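Local coordinates for MMS19 nucleotide excision repair protein homolog (Mus musculus, PDB 6TBL) that probably acts as a key component of the cytosolic iron-sulfur protein assembly complex, which delivers iron-sulfur clusters to apoproteins of DNA metabolism and genome integrity, at residues A[61-66]-A[101-106]; A[69-74]-A[107-112]; A[74-79]-A[115-120]. One frame throughout, in Å; residues are numbered along the deposited sequence. Where two conformers were deposited one is given.

How the contacts relate
The chain is the C-terminal, all-helical piece of MMS19. Running from the N terminus, it first passes helices 9-16, 22-38, 40-43 and 47-57 and then enters helix 63-76, the first side of all three contacts. It turns back through helix 81-94 and returns in helix 104-118, the second side. Contacts 1, 2 and 3 thus close loops of 34, 32 and 35 residues, and since their segments alternate, every pair crosses and none nests. They join HEAT 3 to HEAT 4 from the starts of the two helices to their ends. Contact 2 touches both others and shares His74 with contact 3, whereas the centres of contacts 1 and 3 lie about 20 Å apart.

Contact 1: residues A[61-66]-A[101-106]; sequences YSMAVR and DKKRLV
Asp101 OD2 is held by two donors: Arg66 NH1 reaches it across the contact in a 2.9 Å salt bridge, and Lys103 N donates to it from two residues further on. The second bond, to the anti lone pair of OD2, makes an Asx turn leading into helix 104-118 of HEAT 4, which here meets the start of helix 63-76 of HEAT 3. Such helix-on-helix stacking between successive repeats builds the alpha-solenoid of HEAT proteins.

The Arg66 chain bends at chi3 (-94°), which swings its guanidinium across to the acid, and its plane is turned 23° from that of the carboxylate. Asp101 OD1 also lies 3.0 Å from Arg66 NH1, placing this one nitrogen close to both oxygens. A hydrogen bond from Arg66 NE to Ser60 O fixes the rotation of the group. Met63 CA lies over one guanidinium face, 3.6 Å above the plane and toward its rim, and Val106 CG1 adjoins the edge. An alanine at Asp101 would remove both oxygens, which would probably leave the buried Arg66 guanidinium without its acidic mate and the turn into helix 104-118 freer to shift.

Lys102 passes Arg66 at about a right angle, its CE 4.2 Å from Arg66 NH2, while its NZ bonds to a polar side chain of another protein. Helix 63-76 has its own cap, Ser62 OG, which accepts from Val65 N at 3.3 Å and weakly from Ala64 N. On the flank, Lys103 curls back at chi2 and chi3 so that its aliphatic part, not its ammonium, crosses Met63, with Lys103 CE 3.6 Å from Met63 CE and 3.9 Å from Met63 SD.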
ATOM      1  N   TYR A  61     -21.537  -1.388  25.316  1.00 90.65           N
ATOM      2  CA  TYR A  61     -21.116  -0.427  26.327  1.00 99.20           C
ATOM      3  C   TYR A  61     -20.345  -1.102  27.453  1.00 96.02           C
ATOM      4  O   TYR A  61     -19.478  -0.476  28.073  1.00 96.23           O
ATOM      5  CB  TYR A  61     -22.334   0.315  26.878  1.00113.68           C
ATOM      6  CG  TYR A  61     -22.015   1.321  27.962  1.00131.00           C
ATOM      7  CD1 TYR A  61     -21.579   2.600  27.642  1.00140.02           C
ATOM      8  CD2 TYR A  61     -22.158   0.993  29.305  1.00136.59           C
ATOM      9  CE1 TYR A  61     -21.289   3.524  28.629  1.00144.08           C
ATOM     10  CE2 TYR A  61     -21.869   1.910  30.298  1.00141.65           C
ATOM     11  CZ  TYR A  61     -21.436   3.174  29.954  1.00144.87           C
ATOM     12  OH  TYR A  61     -21.148   4.091  30.939  1.00146.91           O
ATOM     13  N   SER A  62     -20.636  -2.371  27.725  1.00 94.77           N
ATOM     14  CA  SER A  62     -20.002  -3.085  28.824  1.00 96.48           C
ATOM     15  C   SER A  62     -18.620  -3.581  28.416  1.00 96.07           C
ATOM     16  O   SER A  62     -18.459  -4.208  27.365  1.00100.23           O
ATOM     17  CB  SER A  62     -20.877  -4.257  29.263  1.00 93.18           C
ATOM     18  OG  SER A  62     -20.191  -5.101  30.171  1.00 89.87           O
ATOM     19  N   MET A  63     -17.622  -3.299  29.257  1.00 93.18           N
ATOM     20  CA  MET A  63     -16.278  -3.805  29.001  1.00 85.06           C
ATOM     21  C   MET A  63     -16.232  -5.324  29.115  1.00 86.52           C
ATOM     22  O   MET A  63     -15.529  -5.989  28.344  1.00 81.74           O
ATOM     23  CB  MET A  63     -15.284  -3.165  29.969  1.00 82.45           C
ATOM     24  CG  MET A  63     -13.826  -3.437  29.645  1.00 86.56           C
ATOM     25  SD  MET A  63     -12.746  -3.104  31.047  1.00 97.24           S
ATOM     26  CE  MET A  63     -13.559  -1.681  31.773  1.00110.64           C
ATOM     27  N   ALA A  64     -16.978  -5.893  30.064  1.00 89.41           N
ATOM     28  CA  ALA A  64     -16.959  -7.341  30.252  1.00 79.64           C
ATOM     29  C   ALA A  64     -17.602  -8.061  29.075  1.00 84.21           C
ATOM     30  O   ALA A  64     -17.160  -9.149  28.690  1.00 86.48           O
ATOM     31  CB  ALA A  64     -17.662  -7.712  31.556  1.00 69.02           C
ATOM     32  N   VAL A  65     -18.646  -7.471  28.493  1.00 83.51           N
ATOM     33  CA  VAL A  65     -19.296  -8.082  27.339  1.00 82.78           C
ATOM     34  C   VAL A  65     -18.361  -8.077  26.135  1.00 81.83           C
ATOM     35  O   VAL A  65     -18.221  -9.088  25.438  1.00 81.50           O
ATOM     36  CB  VAL A  65     -20.628  -7.371  27.032  1.00 79.82           C
ATOM     37  CG1 VAL A  65     -21.213  -7.874  25.721  1.00 70.72           C
ATOM     38  CG2 VAL A  65     -21.615  -7.588  28.166  1.00 82.28           C
ATOM     39  N   ARG A  66     -17.706  -6.943  25.877  1.00 81.75           N
ATOM     40  CA  ARG A  66     -16.763  -6.875  24.762  1.00 77.00           C
ATOM     41  C   ARG A  66     -15.661  -7.917  24.910  1.00 75.57           C
ATOM     42  O   ARG A  66     -15.256  -8.548  23.927  1.00 78.76           O
ATOM     43  CB  ARG A  66     -16.165  -5.472  24.659  1.00 73.16           C
ATOM     44  CG  ARG A  66     -17.131  -4.422  24.138  1.00 80.73           C
ATOM     45  CD  ARG A  66     -16.446  -3.079  23.912  1.00 74.32           C
ATOM     46  NE  ARG A  66     -16.575  -2.183  25.059  1.00 77.54           N
ATOM     47  CZ  ARG A  66     -15.568  -1.816  25.845  1.00 82.77           C
ATOM     48  NH1 ARG A  66     -14.344  -2.266  25.611  1.00 95.06           N
ATOM     49  NH2 ARG A  66     -15.785  -0.995  26.863  1.00 91.72           N
ATOM     50  N   ASP A 101      -9.796  -0.182  20.817  1.00 73.68           N
ATOM     51  CA  ASP A 101     -10.729   0.073  21.900  1.00 73.27           C
ATOM     52  C   ASP A 101     -10.047   0.859  23.016  1.00 75.71           C
ATOM     53  O   ASP A 101      -8.825   0.826  23.181  1.00 80.10           O
ATOM     54  CB  ASP A 101     -11.292  -1.236  22.450  1.00 84.33           C
ATOM     55  CG  ASP A 101     -12.495  -1.018  23.345  1.00 92.61           C
ATOM     56  OD1 ASP A 101     -13.632  -1.246  22.883  1.00 98.19           O
ATOM     57  OD2 ASP A 101     -12.308  -0.595  24.505  1.00 95.35           O
ATOM     58  N   LYS A 102     -10.861   1.567  23.797  1.00 75.69           N
ATOM     59  CA  LYS A 102     -10.342   2.476  24.812  1.00 77.09           C
ATOM     60  C   LYS A 102      -9.768   1.762  26.032  1.00 81.94           C
ATOM     61  O   LYS A 102      -9.199   2.436  26.897  1.00 87.62           O
ATOM     62  CB  LYS A 102     -11.443   3.447  25.245  1.00 80.76           C
ATOM     63  CG  LYS A 102     -12.741   2.772  25.636  1.00 93.33           C
ATOM     64  CD  LYS A 102     -13.853   3.789  25.847  1.00108.89           C
ATOM     65  CE  LYS A 102     -15.152   3.108  26.260  1.00117.85           C
ATOM     66  NZ  LYS A 102     -16.271   4.081  26.400  1.00126.57           N
ATOM     67  N   LYS A 103      -9.877   0.440  26.130  1.00 83.08           N
ATOM     68  CA  LYS A 103      -9.368  -0.294  27.282  1.00 82.19           C
ATOM     69  C   LYS A 103      -8.326  -1.314  26.840  1.00 77.13           C
ATOM     70  O   LYS A 103      -8.477  -1.959  25.798  1.00 79.87           O
ATOM     71  CB  LYS A 103     -10.507  -0.994  28.033  1.00 83.14           C
ATOM     72  CG  LYS A 103     -11.615  -0.062  28.505  1.00 88.15           C
ATOM     73  CD  LYS A 103     -11.119   0.905  29.572  1.00105.70           C
ATOM     74  CE  LYS A 103     -10.624   0.163  30.805  1.00119.14           C
ATOM     75  NZ  LYS A 103     -10.181   1.093  31.879  1.00120.98           N
ATOM     76  N   ARG A 104      -7.262  -1.452  27.637  1.00 74.39           N
ATOM     77  CA  ARG A 104      -6.218  -2.418  27.311  0.67 66.84           C
ATOM     78  C   ARG A 104      -6.753  -3.844  27.354  1.00 75.12           C
ATOM     79  O   ARG A 104      -6.457  -4.652  26.464  1.00 79.78           O
ATOM     80  CB  ARG A 104      -5.036  -2.270  28.273  0.67 66.71           C
ATOM     81  CG  ARG A 104      -4.203  -1.017  28.068  0.67 75.03           C
ATOM     82  CD  ARG A 104      -3.055  -0.954  29.065  0.67 74.38           C
ATOM     83  NE  ARG A 104      -3.537  -0.885  30.443  0.67 72.76           N
ATOM     84  CZ  ARG A 104      -3.678   0.243  31.129  0.67 71.63           C
ATOM     85  NH1 ARG A 104      -3.370   1.407  30.571  0.67 66.98           N
ATOM     86  NH2 ARG A 104      -4.124   0.208  32.376  0.67 77.11           N
ATOM     87  N   LEU A 105      -7.545  -4.167  28.379  1.00 72.15           N
ATOM     88  CA  LEU A 105      -7.989  -5.543  28.572  1.00 72.71           C
ATOM     89  C   LEU A 105      -8.793  -6.054  27.385  1.00 75.87           C
ATOM     90  O   LEU A 105      -8.703  -7.234  27.031  1.00 84.83           O
ATOM     91  CB  LEU A 105      -8.801  -5.654  29.858  1.00 69.89           C
ATOM     92  CG  LEU A 105      -7.972  -5.445  31.122  1.00 72.56           C
ATOM     93  CD1 LEU A 105      -8.860  -5.470  32.352  1.00 79.28           C
ATOM     94  CD2 LEU A 105      -6.884  -6.501  31.221  1.00 64.71           C
ATOM     95  N   VAL A 106      -9.584  -5.188  26.755  1.00 67.08           N
ATOM     96  CA  VAL A 106     -10.346  -5.642  25.596  1.00 79.27           C
ATOM     97  C   VAL A 106      -9.475  -5.652  24.343  1.00 73.73           C
ATOM     98  O   VAL A 106      -9.621  -6.535  23.488  1.00 77.88           O
ATOM     99  CB  VAL A 106     -11.608  -4.778  25.426  1.00 80.87           C
ATOM    100  CG1 VAL A 106     -11.251  -3.323  25.502  1.00 84.87           C
ATOM    101  CG2 VAL A 106     -12.310  -5.089  24.117  1.00 79.54           C
TER

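Contact 2: residues A[69-74]-A[107-112]; sequences ALQCMH and RKEAVS
Leu70 and Glu109 face each other with their CA atoms 5.9 Å apart, the nearest pair of the two segments, and Leu70 CB stands 3.9 Å from Glu109 CB. Beyond this pair Leu70 CD1 packs on the Ala110 methyl, 3.8 Å from Ala110 CB. Beside them Gln71 meets the acid at a slant: its CG, not its amide, approaches Glu109 OE1 (3.4 Å), and the amide and carboxylate planes stand 64° apart. Glu109 is bent at chi2 (-65°), which brings its carboxylate toward Gln71. About one turn further along, the His74 ring presents CD2 to Ser112, 3.2 Å from its OG, with Ser112 O in the ring plane at the edge.

The next shell holds these groups in place. Leu70 also packs on Val106 and Ser58, Ala110 rests on Pro98 and Leu99, and Gln71 touches Gln33 of helix 22-38. Behind them the segments of helices 63-76 and 104-118 run nearly parallel, 14° between their directions and 8.6 Å between axes, as stacked helices of consecutive HEAT repeats do.

No hydrogen bond spans the two segments, so their adhesion here rests on apolar packing and on carbon atoms set against oxygens.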
ATOM      1  N   ALA A  69     -17.203 -11.388  24.258  1.00 73.98           N
ATOM      2  CA  ALA A  69     -17.522 -11.527  22.842  1.00 71.74           C
ATOM      3  C   ALA A  69     -16.276 -11.837  22.023  1.00 68.84           C
ATOM      4  O   ALA A  69     -16.306 -12.700  21.136  1.00 69.15           O
ATOM      5  CB  ALA A  69     -18.200 -10.259  22.327  1.00 71.16           C
ATOM      6  N   LEU A  70     -15.168 -11.149  22.310  1.00 66.92           N
ATOM      7  CA  LEU A  70     -13.932 -11.398  21.574  1.00 67.25           C
ATOM      8  C   LEU A  70     -13.335 -12.758  21.915  1.00 69.82           C
ATOM      9  O   LEU A  70     -12.714 -13.391  21.053  1.00 73.52           O
ATOM     10  CB  LEU A  70     -12.921 -10.289  21.858  1.00 68.42           C
ATOM     11  CG  LEU A  70     -13.317  -8.897  21.367  1.00 70.72           C
ATOM     12  CD1 LEU A  70     -12.293  -7.866  21.806  1.00 72.61           C
ATOM     13  CD2 LEU A  70     -13.477  -8.885  19.855  1.00 63.45           C
ATOM     14  N   GLN A  71     -13.503 -13.220  23.156  1.00 74.80           N
ATOM     15  CA  GLN A  71     -13.035 -14.558  23.504  1.00 71.23           C
ATOM     16  C   GLN A  71     -13.797 -15.631  22.739  1.00 71.40           C
ATOM     17  O   GLN A  71     -13.234 -16.686  22.426  1.00 76.26           O
ATOM     18  CB  GLN A  71     -13.158 -14.785  25.009  1.00 66.18           C
ATOM     19  CG  GLN A  71     -12.257 -13.892  25.844  1.00 68.14           C
ATOM     20  CD  GLN A  71     -12.416 -14.129  27.333  1.00 76.92           C
ATOM     21  OE1 GLN A  71     -13.211 -14.965  27.762  1.00 92.98           O
ATOM     22  NE2 GLN A  71     -11.655 -13.393  28.131  1.00 73.18           N
ATOM     23  N   CYS A  72     -15.072 -15.386  22.434  1.00 65.83           N
ATOM     24  CA  CYS A  72     -15.815 -16.308  21.583  1.00 71.00           C
ATOM     25  C   CYS A  72     -15.346 -16.218  20.136  1.00 76.35           C
ATOM     26  O   CYS A  72     -15.298 -17.232  19.429  1.00 81.17           O
ATOM     27  CB  CYS A  72     -17.310 -16.024  21.686  1.00 80.77           C
ATOM     28  SG  CYS A  72     -18.076 -16.666  23.186  1.00 82.87           S
ATOM     29  N   MET A  73     -15.010 -15.009  19.676  1.00 68.67           N
ATOM     30  CA  MET A  73     -14.436 -14.855  18.343  1.00 63.76           C
ATOM     31  C   MET A  73     -13.138 -15.639  18.221  1.00 71.33           C
ATOM     32  O   MET A  73     -12.849 -16.219  17.169  1.00 71.17           O
ATOM     33  CB  MET A  73     -14.196 -13.378  18.041  1.00 63.90           C
ATOM     34  CG  MET A  73     -15.461 -12.584  17.817  1.00 74.60           C
ATOM     35  SD  MET A  73     -16.381 -13.214  16.404  1.00 88.59           S
ATOM     36  CE  MET A  73     -15.172 -13.017  15.100  1.00 93.97           C
ATOM     37  N   HIS A  74     -12.342 -15.663  19.291  1.00 62.37           N
ATOM     38  CA  HIS A  74     -11.158 -16.511  19.314  1.00 65.63           C
ATOM     39  C   HIS A  74     -11.546 -17.984  19.306  1.00 75.69           C
ATOM     40  O   HIS A  74     -10.966 -18.782  18.560  1.00 76.19           O
ATOM     41  CB  HIS A  74     -10.312 -16.178  20.542  1.00 62.00           C
ATOM     42  CG  HIS A  74      -9.028 -16.942  20.624  1.00 69.38           C
ATOM     43  ND1 HIS A  74      -8.950 -18.213  21.152  1.00 69.19           N
ATOM     44  CD2 HIS A  74      -7.767 -16.609  20.260  1.00 70.19           C
ATOM     45  CE1 HIS A  74      -7.698 -18.633  21.101  1.00 71.65           C
ATOM     46  NE2 HIS A  74      -6.960 -17.677  20.564  1.00 70.14           N
ATOM     47  N   ARG A 107      -8.546  -4.703  24.218  1.00 72.20           N
ATOM     48  CA  ARG A 107      -7.624  -4.726  23.087  1.00 66.57           C
ATOM     49  C   ARG A 107      -6.803  -6.007  23.070  1.00 66.23           C
ATOM     50  O   ARG A 107      -6.570  -6.590  22.005  1.00 66.59           O
ATOM     51  CB  ARG A 107      -6.704  -3.509  23.130  1.00 65.28           C
ATOM     52  CG  ARG A 107      -7.332  -2.226  22.619  1.00 74.22           C
ATOM     53  CD  ARG A 107      -6.301  -1.117  22.595  1.00 69.54           C
ATOM     54  NE  ARG A 107      -6.295  -0.354  23.835  1.00 73.24           N
ATOM     55  CZ  ARG A 107      -5.214   0.225  24.342  1.00 74.95           C
ATOM     56  NH1 ARG A 107      -4.053   0.112  23.722  1.00 92.15           N
ATOM     57  NH2 ARG A 107      -5.293   0.908  25.471  1.00 73.19           N
ATOM     58  N   LYS A 108      -6.350  -6.456  24.244  1.00 60.06           N
ATOM     59  CA  LYS A 108      -5.594  -7.702  24.329  1.00 64.59           C
ATOM     60  C   LYS A 108      -6.380  -8.866  23.737  1.00 74.43           C
ATOM     61  O   LYS A 108      -5.828  -9.679  22.985  1.00 81.94           O
ATOM     62  CB  LYS A 108      -5.222  -7.986  25.785  1.00 66.72           C
ATOM     63  CG  LYS A 108      -4.668  -9.379  26.028  1.00 78.20           C
ATOM     64  CD  LYS A 108      -4.469  -9.651  27.513  1.00 92.97           C
ATOM     65  CE  LYS A 108      -4.158 -11.120  27.759  1.00102.88           C
ATOM     66  NZ  LYS A 108      -3.950 -11.413  29.201  1.00109.72           N
ATOM     67  N   GLU A 109      -7.674  -8.957  24.055  1.00 77.17           N
ATOM     68  CA  GLU A 109      -8.505 -10.016  23.493  1.00 78.23           C
ATOM     69  C   GLU A 109      -8.712  -9.833  21.995  1.00 80.84           C
ATOM     70  O   GLU A 109      -8.786 -10.822  21.256  1.00 89.60           O
ATOM     71  CB  GLU A 109      -9.851 -10.067  24.214  1.00 77.82           C
ATOM     72  CG  GLU A 109      -9.738 -10.151  25.728  1.00 88.74           C
ATOM     73  CD  GLU A 109      -9.095 -11.441  26.198  1.00 92.40           C
ATOM     74  OE1 GLU A 109      -9.178 -12.451  25.467  1.00 92.26           O
ATOM     75  OE2 GLU A 109      -8.504 -11.444  27.300  1.00 93.98           O
ATOM     76  N   ALA A 110      -8.809  -8.586  21.530  1.00 75.74           N
ATOM     77  CA  ALA A 110      -8.944  -8.338  20.098  1.00 73.20           C
ATOM     78  C   ALA A 110      -7.693  -8.773  19.343  1.00 72.15           C
ATOM     79  O   ALA A 110      -7.787  -9.367  18.263  1.00 72.70           O
ATOM     80  CB  ALA A 110      -9.241  -6.861  19.846  1.00 66.88           C
ATOM     81  N   VAL A 111      -6.515  -8.487  19.898  1.00 64.87           N
ATOM     82  CA  VAL A 111      -5.270  -8.962  19.297  1.00 64.60           C
ATOM     83  C   VAL A 111      -5.263 -10.483  19.231  1.00 67.39           C
ATOM     84  O   VAL A 111      -4.916 -11.079  18.204  1.00 69.81           O
ATOM     85  CB  VAL A 111      -4.058  -8.425  20.080  1.00 60.52           C
ATOM     86  CG1 VAL A 111      -2.783  -9.112  19.626  1.00 58.73           C
ATOM     87  CG2 VAL A 111      -3.945  -6.924  19.908  1.00 60.53           C
ATOM     88  N   SER A 112      -5.657 -11.131  20.327  1.00 69.33           N
ATOM     89  CA  SER A 112      -5.639 -12.588  20.375  1.00 64.64           C
ATOM     90  C   SER A 112      -6.626 -13.192  19.382  1.00 70.04           C
ATOM     91  O   SER A 112      -6.302 -14.163  18.687  1.00 71.46           O
ATOM     92  CB  SER A 112      -5.944 -13.062  21.796  1.00 63.27           C
ATOM     93  OG  SER A 112      -5.966 -14.477  21.871  1.00 83.08           O
TER

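Contact 3: residues A[74-79]-A[115-120]; sequences HALTRL and GEWFLL. With K (potassium ion), chain G.
Thr77 packs its methyl over Trp117, and its side chain divides the work at CB. With chi1 at 64°, OG1 falls between the backbone N and the carbonyl carbon and turns back along its own chain, donating to His74 O at 2.6 Å; the C=O...donor angle of 168° makes this bond nearly collinear with the carbonyl, which also accepts from Thr77 N. The other branch, CG2, crosses the interface. It forms a CH-pi contact, 3.7 Å from the centroid of the five-membered Trp117 ring and 24° off the normal, and lies 3.9 Å from Glu116 CB.

Trp117 NE1 is itself held by Met73 O, which fixes the indole beneath the methyl, and Leu76 CB meets Trp117 CZ2 further along the ring. To one side the aliphatic Glu116 CG approaches His74 NE2 at 3.3 Å.

The type I beta turn from Leu76 to Leu79 carries two potassium ligands, Thr77 O (2.8 Å) and Leu79 O, and Thr81 OG1 adds another. Packing of Thr77 and Leu76 on Trp117 joins the C-terminal ends of helices 63-76 (HEAT 3) and 104-118 (HEAT 4), stacked helices of successive repeats, with Leu76 against helix 47-57 and Trp117 against Val91 of helix 81-94.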
ATOM      1  N   HIS A  74     -12.342 -15.663  19.291  1.00 62.37           N
ATOM      2  CA  HIS A  74     -11.158 -16.511  19.314  1.00 65.63           C
ATOM      3  C   HIS A  74     -11.546 -17.984  19.306  1.00 75.69           C
ATOM      4  O   HIS A  74     -10.966 -18.782  18.560  1.00 76.19           O
ATOM      5  CB  HIS A  74     -10.312 -16.178  20.542  1.00 62.00           C
ATOM      6  CG  HIS A  74      -9.028 -16.942  20.624  1.00 69.38           C
ATOM      7  ND1 HIS A  74      -8.950 -18.213  21.152  1.00 69.19           N
ATOM      8  CD2 HIS A  74      -7.767 -16.609  20.260  1.00 70.19           C
ATOM      9  CE1 HIS A  74      -7.698 -18.633  21.101  1.00 71.65           C
ATOM     10  NE2 HIS A  74      -6.960 -17.677  20.564  1.00 70.14           N
ATOM     11  N   ALA A  75     -12.540 -18.360  20.117  1.00 65.62           N
ATOM     12  CA  ALA A  75     -12.959 -19.752  20.196  1.00 67.94           C
ATOM     13  C   ALA A  75     -13.604 -20.238  18.906  1.00 74.00           C
ATOM     14  O   ALA A  75     -13.627 -21.448  18.660  1.00 74.18           O
ATOM     15  CB  ALA A  75     -13.923 -19.946  21.369  1.00 64.34           C
ATOM     16  N   LEU A  76     -14.128 -19.325  18.083  1.00 73.98           N
ATOM     17  CA  LEU A  76     -14.704 -19.722  16.803  1.00 77.06           C
ATOM     18  C   LEU A  76     -13.674 -20.391  15.901  1.00 78.79           C
ATOM     19  O   LEU A  76     -14.031 -21.241  15.079  1.00 75.95           O
ATOM     20  CB  LEU A  76     -15.304 -18.508  16.094  1.00 81.71           C
ATOM     21  CG  LEU A  76     -16.773 -18.187  16.358  1.00 83.28           C
ATOM     22  CD1 LEU A  76     -17.190 -16.968  15.553  1.00 77.93           C
ATOM     23  CD2 LEU A  76     -17.638 -19.378  16.003  1.00 81.11           C
ATOM     24  N   THR A  77     -12.398 -20.028  16.040  1.00 75.62           N
ATOM     25  CA  THR A  77     -11.363 -20.587  15.178  1.00 71.34           C
ATOM     26  C   THR A  77     -11.140 -22.078  15.400  1.00 81.42           C
ATOM     27  O   THR A  77     -10.369 -22.683  14.645  1.00 93.93           O
ATOM     28  CB  THR A  77     -10.050 -19.827  15.375  1.00 70.40           C
ATOM     29  OG1 THR A  77      -9.584 -20.014  16.716  1.00 76.58           O
ATOM     30  CG2 THR A  77     -10.257 -18.339  15.126  1.00 65.77           C
ATOM     31  N   ARG A  78     -11.787 -22.684  16.399  1.00 80.86           N
ATOM     32  CA  ARG A  78     -11.703 -24.128  16.589  1.00 83.19           C
ATOM     33  C   ARG A  78     -12.633 -24.891  15.654  1.00 84.08           C
ATOM     34  O   ARG A  78     -12.447 -26.098  15.464  1.00 92.77           O
ATOM     35  CB  ARG A  78     -12.013 -24.490  18.045  1.00 88.16           C
ATOM     36  CG  ARG A  78     -11.680 -25.930  18.411  1.00 98.28           C
ATOM     37  CD  ARG A  78     -11.194 -26.037  19.843  1.00111.89           C
ATOM     38  NE  ARG A  78      -9.992 -25.238  20.067  1.00117.40           N
ATOM     39  CZ  ARG A  78      -9.300 -25.237  21.201  1.00117.71           C
ATOM     40  NH1 ARG A  78      -9.692 -25.996  22.215  1.00112.82           N
ATOM     41  NH2 ARG A  78      -8.219 -24.480  21.322  1.00123.59           N
ATOM     42  N   LEU A  79     -13.618 -24.215  15.062  1.00 86.55           N
ATOM     43  CA  LEU A  79     -14.485 -24.851  14.086  1.00 87.10           C
ATOM     44  C   LEU A  79     -13.672 -25.266  12.860  1.00 95.46           C
ATOM     45  O   LEU A  79     -12.547 -24.795  12.662  1.00101.77           O
ATOM     46  CB  LEU A  79     -15.616 -23.903  13.682  1.00 85.27           C
ATOM     47  CG  LEU A  79     -16.442 -23.270  14.806  1.00 86.82           C
ATOM     48  CD1 LEU A  79     -17.647 -22.543  14.242  1.00 78.82           C
ATOM     49  CD2 LEU A  79     -16.871 -24.300  15.833  1.00 80.87           C
ATOM     50  N   GLY A 115      -5.519 -12.392  15.663  1.00 74.43           N
ATOM     51  CA  GLY A 115      -4.319 -13.124  15.292  1.00 61.84           C
ATOM     52  C   GLY A 115      -4.599 -14.554  14.876  1.00 75.29           C
ATOM     53  O   GLY A 115      -3.926 -15.092  13.992  1.00 82.17           O
ATOM     54  N   GLU A 116      -5.596 -15.188  15.496  1.00 72.59           N
ATOM     55  CA  GLU A 116      -5.955 -16.549  15.119  1.00 76.06           C
ATOM     56  C   GLU A 116      -6.750 -16.591  13.823  1.00 78.65           C
ATOM     57  O   GLU A 116      -6.733 -17.614  13.128  1.00 77.84           O
ATOM     58  CB  GLU A 116      -6.742 -17.218  16.245  1.00 76.75           C
ATOM     59  CG  GLU A 116      -5.889 -17.544  17.452  1.00 82.65           C
ATOM     60  CD  GLU A 116      -4.780 -18.527  17.130  1.00 84.42           C
ATOM     61  OE1 GLU A 116      -5.046 -19.499  16.393  1.00 82.93           O
ATOM     62  OE2 GLU A 116      -3.642 -18.321  17.603  1.00 88.91           O
ATOM     63  N   TRP A 117      -7.450 -15.508  13.483  1.00 73.25           N
ATOM     64  CA  TRP A 117      -8.154 -15.456  12.209  1.00 77.96           C
ATOM     65  C   TRP A 117      -7.219 -15.190  11.038  1.00 81.93           C
ATOM     66  O   TRP A 117      -7.591 -15.464   9.893  1.00 89.53           O
ATOM     67  CB  TRP A 117      -9.257 -14.397  12.257  1.00 73.43           C
ATOM     68  CG  TRP A 117     -10.496 -14.879  12.949  1.00 77.97           C
ATOM     69  CD1 TRP A 117     -10.719 -14.924  14.294  1.00 78.09           C
ATOM     70  CD2 TRP A 117     -11.680 -15.400  12.329  1.00 79.62           C
ATOM     71  NE1 TRP A 117     -11.970 -15.431  14.550  1.00 74.43           N
ATOM     72  CE2 TRP A 117     -12.581 -15.729  13.361  1.00 72.71           C
ATOM     73  CE3 TRP A 117     -12.069 -15.607  11.002  1.00 82.62           C
ATOM     74  CZ2 TRP A 117     -13.843 -16.260  13.109  1.00 78.41           C
ATOM     75  CZ3 TRP A 117     -13.324 -16.136  10.753  1.00 78.18           C
ATOM     76  CH2 TRP A 117     -14.195 -16.456  11.801  1.00 83.61           C
ATOM     77  N   PHE A 118      -6.016 -14.671  11.300  1.00 74.94           N
ATOM     78  CA  PHE A 118      -5.021 -14.546  10.240  1.00 75.24           C
ATOM     79  C   PHE A 118      -4.448 -15.900   9.846  1.00 82.05           C
ATOM     80  O   PHE A 118      -3.995 -16.072   8.708  1.00 88.41           O
ATOM     81  CB  PHE A 118      -3.891 -13.612  10.677  1.00 72.75           C
ATOM     82  CG  PHE A 118      -4.160 -12.159  10.411  1.00 75.87           C
ATOM     83  CD1 PHE A 118      -3.985 -11.631   9.145  1.00 75.86           C
ATOM     84  CD2 PHE A 118      -4.572 -11.317  11.429  1.00 73.40           C
ATOM     85  CE1 PHE A 118      -4.226 -10.297   8.898  1.00 74.42           C
ATOM     86  CE2 PHE A 118      -4.815  -9.978  11.188  1.00 69.23           C
ATOM     87  CZ  PHE A 118      -4.639  -9.469   9.923  1.00 71.62           C
ATOM     88  N   LEU A 119      -4.464 -16.869  10.759  1.00 84.24           N
ATOM     89  CA  LEU A 119      -3.844 -18.166  10.536  1.00 80.70           C
ATOM     90  C   LEU A 119      -4.784 -19.188   9.912  1.00 88.36           C
ATOM     91  O   LEU A 119      -4.403 -20.355   9.785  1.00101.45           O
ATOM     92  CB  LEU A 119      -3.307 -18.724  11.860  1.00 74.73           C
ATOM     93  CG  LEU A 119      -2.385 -17.822  12.676  1.00 68.91           C
ATOM     94  CD1 LEU A 119      -2.089 -18.451  14.028  1.00 67.14           C
ATOM     95  CD2 LEU A 119      -1.102 -17.549  11.913  1.00 67.50           C
ATOM     96  N   LEU A 120      -6.000 -18.797   9.537  1.00 88.86           N
ATOM     97  CA  LEU A 120      -6.929 -19.769   8.968  1.00 94.77           C
ATOM     98  C   LEU A 120      -6.477 -20.213   7.582  1.00100.83           C
ATOM     99  O   LEU A 120      -6.336 -21.413   7.319  1.00103.39           O
ATOM    100  CB  LEU A 120      -8.340 -19.187   8.932  1.00 88.01           C
ATOM    101  CG  LEU A 120      -9.025 -19.102  10.296  1.00 86.03           C
ATOM    102  CD1 LEU A 120     -10.405 -18.497  10.155  1.00 89.96           C
ATOM    103  CD2 LEU A 120      -9.108 -20.479  10.945  1.00 83.75           C
TER
HETATM  104  K     K G1101      -9.528 -24.448  12.597  1.00106.25           K